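Local atomic coordinates of sulfatase (Bacteroides fragilis CAG:558, PDB entry 6USS), a protein that probably hydrolyses aryl sulfate esters as a calcium-dependent arylsulfatase of a human gut bacterium. Residues L51-Q56 / M78-Y83. The protein carries 1 engineered substitution. Residues are numbered along the deposited sequence; the frame is centred on the assembly and turned at random.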
ATOM      1  N   LEU A  51      20.755 -14.689  26.145  1.00 19.61           N
ATOM      2  CA  LEU A  51      21.134 -15.885  25.377  1.00 23.30           C
ATOM      3  C   LEU A  51      22.593 -15.786  24.932  1.00 20.86           C
ATOM      4  O   LEU A  51      22.935 -14.866  24.181  1.00 22.36           O
ATOM      5  CB  LEU A  51      20.231 -16.065  24.156  1.00 19.57           C
ATOM      6  CG  LEU A  51      20.525 -17.232  23.190  1.00 21.26           C
ATOM      7  CD1 LEU A  51      20.361 -18.604  23.876  1.00 13.66           C
ATOM      8  CD2 LEU A  51      19.660 -17.151  21.927  1.00 15.24           C
ATOM      9  N   PRO A  52      23.486 -16.712  25.358  1.00 21.82           N
ATOM     10  CA  PRO A  52      24.914 -16.589  25.018  1.00 19.67           C
ATOM     11  C   PRO A  52      25.191 -17.046  23.590  1.00 22.10           C
ATOM     12  O   PRO A  52      25.064 -18.232  23.270  1.00 25.52           O
ATOM     13  CB  PRO A  52      25.596 -17.501  26.054  1.00 13.45           C
ATOM     14  CG  PRO A  52      24.522 -17.821  27.093  1.00 13.70           C
ATOM     15  CD  PRO A  52      23.247 -17.812  26.305  1.00 11.95           C
ATOM     16  N   PHE A  53      25.603 -16.091  22.731  1.00 15.07           N
ATOM     17  CA  PHE A  53      26.019 -16.381  21.355  1.00 17.88           C
ATOM     18  C   PHE A  53      27.498 -16.754  21.223  1.00 20.16           C
ATOM     19  O   PHE A  53      27.892 -17.324  20.198  1.00 17.87           O
ATOM     20  CB  PHE A  53      25.729 -15.178  20.450  1.00 15.27           C
ATOM     21  CG  PHE A  53      24.335 -15.157  19.918  1.00 18.13           C
ATOM     22  CD1 PHE A  53      24.065 -15.597  18.630  1.00 17.53           C
ATOM     23  CD2 PHE A  53      23.281 -14.738  20.719  1.00 15.25           C
ATOM     24  CE1 PHE A  53      22.777 -15.609  18.147  1.00 16.08           C
ATOM     25  CE2 PHE A  53      21.982 -14.744  20.237  1.00 17.06           C
ATOM     26  CZ  PHE A  53      21.726 -15.184  18.948  1.00 17.30           C
ATOM     27  N   TRP A  54      28.321 -16.398  22.206  1.00 16.18           N
ATOM     28  CA  TRP A  54      29.707 -16.816  22.317  1.00 18.90           C
ATOM     29  C   TRP A  54      29.769 -18.259  22.825  1.00 23.22           C
ATOM     30  O   TRP A  54      28.756 -18.840  23.223  1.00 23.60           O
ATOM     31  CB  TRP A  54      30.451 -15.876  23.269  1.00 20.46           C
ATOM     32  CG  TRP A  54      31.905 -15.900  23.146  1.00 24.51           C
ATOM     33  CD1 TRP A  54      32.631 -16.368  22.090  1.00 22.13           C
ATOM     34  CD2 TRP A  54      32.849 -15.416  24.103  1.00 23.34           C
ATOM     35  NE1 TRP A  54      33.971 -16.215  22.337  1.00 30.18           N
ATOM     36  CE2 TRP A  54      34.133 -15.635  23.567  1.00 25.33           C
ATOM     37  CE3 TRP A  54      32.736 -14.829  25.360  1.00 23.57           C
ATOM     38  CZ2 TRP A  54      35.295 -15.290  24.246  1.00 21.48           C
ATOM     39  CZ3 TRP A  54      33.900 -14.467  26.031  1.00 23.64           C
ATOM     40  CH2 TRP A  54      35.158 -14.704  25.474  1.00 19.53           C
ATOM     41  N   THR A  55      30.975 -18.842  22.831  1.00 22.31           N
ATOM     42  CA  THR A  55      31.141 -20.180  23.400  1.00 24.05           C
ATOM     43  C   THR A  55      31.228 -20.179  24.926  1.00 25.78           C
ATOM     44  O   THR A  55      31.283 -21.261  25.522  1.00 19.29           O
ATOM     45  CB  THR A  55      32.392 -20.871  22.848  1.00 23.42           C
ATOM     46  OG1 THR A  55      33.546 -20.085  23.166  1.00 26.40           O
ATOM     47  CG2 THR A  55      32.298 -21.045  21.345  1.00 21.55           C
ATOM     48  N   GLN A  56      31.263 -19.009  25.571  1.00 24.17           N
ATOM     49  CA  GLN A  56      31.116 -18.935  27.019  1.00 22.71           C
ATOM     50  C   GLN A  56      30.201 -17.773  27.392  1.00 26.04           C
ATOM     51  O   GLN A  56      30.221 -16.720  26.748  1.00 28.06           O
ATOM     52  CB  GLN A  56      32.483 -18.814  27.717  1.00 26.47           C
ATOM     53  CG  GLN A  56      33.324 -17.593  27.352  1.00 24.21           C
ATOM     54  CD  GLN A  56      34.848 -17.890  27.279  1.00 32.91           C
ATOM     55  OE1 GLN A  56      35.301 -18.733  26.486  1.00 30.55           O
ATOM     56  NE2 GLN A  56      35.633 -17.183  28.100  1.00 27.11           N
ATOM     57  N   MET A  78      20.489 -21.011  16.308  1.00 18.08           N
ATOM     58  CA  MET A  78      21.171 -19.740  16.502  1.00 18.02           C
ATOM     59  C   MET A  78      22.282 -19.612  15.474  1.00 21.20           C
ATOM     60  O   MET A  78      23.003 -20.579  15.207  1.00 26.13           O
ATOM     61  CB  MET A  78      21.777 -19.637  17.901  1.00 17.99           C
ATOM     62  CG  MET A  78      20.802 -19.823  19.049  1.00 18.97           C
ATOM     63  SD  MET A  78      21.689 -20.027  20.612  1.00 22.80           S
ATOM     64  CE  MET A  78      22.773 -18.585  20.573  1.00 20.43           C
ATOM     65  N   PHE A  79      22.444 -18.423  14.913  1.00 20.47           N
ATOM     66  CA  PHE A  79      23.578 -18.147  14.038  1.00 20.63           C
ATOM     67  C   PHE A  79      24.583 -17.318  14.826  1.00 19.59           C
ATOM     68  O   PHE A  79      24.331 -16.150  15.133  1.00 24.19           O
ATOM     69  CB  PHE A  79      23.135 -17.438  12.762  1.00 18.86           C
ATOM     70  CG  PHE A  79      22.466 -18.351  11.774  1.00 21.29           C
ATOM     71  CD1 PHE A  79      21.090 -18.575  11.827  1.00 19.24           C
ATOM     72  CD2 PHE A  79      23.213 -19.005  10.802  1.00 17.77           C
ATOM     73  CE1 PHE A  79      20.471 -19.410  10.919  1.00 16.12           C
ATOM     74  CE2 PHE A  79      22.602 -19.852   9.888  1.00 15.78           C
ATOM     75  CZ  PHE A  79      21.227 -20.055   9.951  1.00 19.85           C
ATOM     76  N   THR A  80      25.707 -17.926  15.175  1.00 20.39           N
ATOM     77  CA  THR A  80      26.696 -17.268  16.015  1.00 22.17           C
ATOM     78  C   THR A  80      27.666 -16.401  15.217  1.00 19.80           C
ATOM     79  O   THR A  80      28.502 -15.715  15.819  1.00 18.68           O
ATOM     80  CB  THR A  80      27.471 -18.310  16.841  1.00 15.05           C
ATOM     81  OG1 THR A  80      28.114 -19.237  15.963  1.00 18.56           O
ATOM     82  CG2 THR A  80      26.535 -19.067  17.749  1.00 13.31           C
ATOM     83  N   GLN A  81      27.563 -16.388  13.887  1.00 17.44           N
ATOM     84  CA  GLN A  81      28.431 -15.559  13.049  1.00 20.32           C
ATOM     85  C   GLN A  81      27.617 -14.895  11.929  1.00 18.21           C
ATOM     86  O   GLN A  81      27.924 -15.005  10.746  1.00 19.36           O
ATOM     87  CB  GLN A  81      29.592 -16.392  12.504  1.00 18.09           C
ATOM     88  CG  GLN A  81      30.910 -15.644  12.475  1.00 23.16           C
ATOM     89  CD  GLN A  81      32.131 -16.523  12.128  1.00 26.86           C
ATOM     90  OE1 GLN A  81      33.275 -16.132  12.374  1.00 24.54           O
ATOM     91  NE2 GLN A  81      31.886 -17.701  11.566  1.00 19.87           N
ATOM     92  N   ALA A  82      26.565 -14.164  12.306  1.00 15.13           N
ATOM     93  CA  ALA A  82      25.723 -13.440  11.355  1.00 16.99           C
ATOM     94  C   ALA A  82      26.119 -11.968  11.298  1.00 16.17           C
ATOM     95  O   ALA A  82      26.266 -11.324  12.336  1.00 20.14           O
ATOM     96  CB  ALA A  82      24.241 -13.566  11.736  1.00 16.75           C
ATOM     97  N   TYR A  83      26.256 -11.424  10.081  1.00 17.89           N
ATOM     98  CA  TYR A  83      26.734 -10.060   9.874  1.00 17.11           C
ATOM     99  C   TYR A  83      25.698  -9.147   9.213  1.00 17.27           C
ATOM    100  O   TYR A  83      24.942  -9.558   8.329  1.00 15.86           O
ATOM    101  CB  TYR A  83      28.020 -10.050   9.031  1.00 15.13           C
ATOM    102  CG  TYR A  83      29.171 -10.673   9.767  1.00 19.76           C
ATOM    103  CD1 TYR A  83      29.757 -10.024  10.847  1.00 20.34           C
ATOM    104  CD2 TYR A  83      29.643 -11.933   9.419  1.00 20.48           C
ATOM    105  CE1 TYR A  83      30.807 -10.608  11.557  1.00 21.00           C
ATOM    106  CE2 TYR A  83      30.692 -12.521  10.116  1.00 23.85           C
ATOM    107  CZ  TYR A  83      31.265 -11.857  11.185  1.00 21.12           C
ATOM    108  OH  TYR A  83      32.295 -12.453  11.868  1.00 22.76           O
TER
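Met78 lays its terminal methyl squarely over the Phe53 ring: CE sits 3.6 Å from the ring centroid and only 3° off the ring normal, a CH-pi contact. Its sulfur SD stands farther out above the same face, 5.2 Å from the centroid, adding a more distant Met-aromatic component. The bend at chi3 (52°) turns the methyl down from the sulfur onto the ring. Apolar packing continues on Leu51, whose branched end meets the methionine tip to tip, CD2 lying 3.7 Å from Met78 CE and both methyls touching SD. Polar backbone atoms complete the contact through van der Waals approaches. Phe79 O comes to the edge of the Phe53 ring, near its plane, 3.4 Å from CE1, while Thr80 CG2 lies 3.3 Å from Phe53 O. Ala73 of helix 67-74 touches both Leu51 and Met78, and from strand 357-363 Ile361 packs on Leu51 and Pro359 on Phe53. The contact thus packs the loop between strand 35-41 and helix 59-63 against strand 77-83 through a Met-aromatic contact, on a strand of the mixed sheet of the alkaline phosphatase-like sulfatase fold.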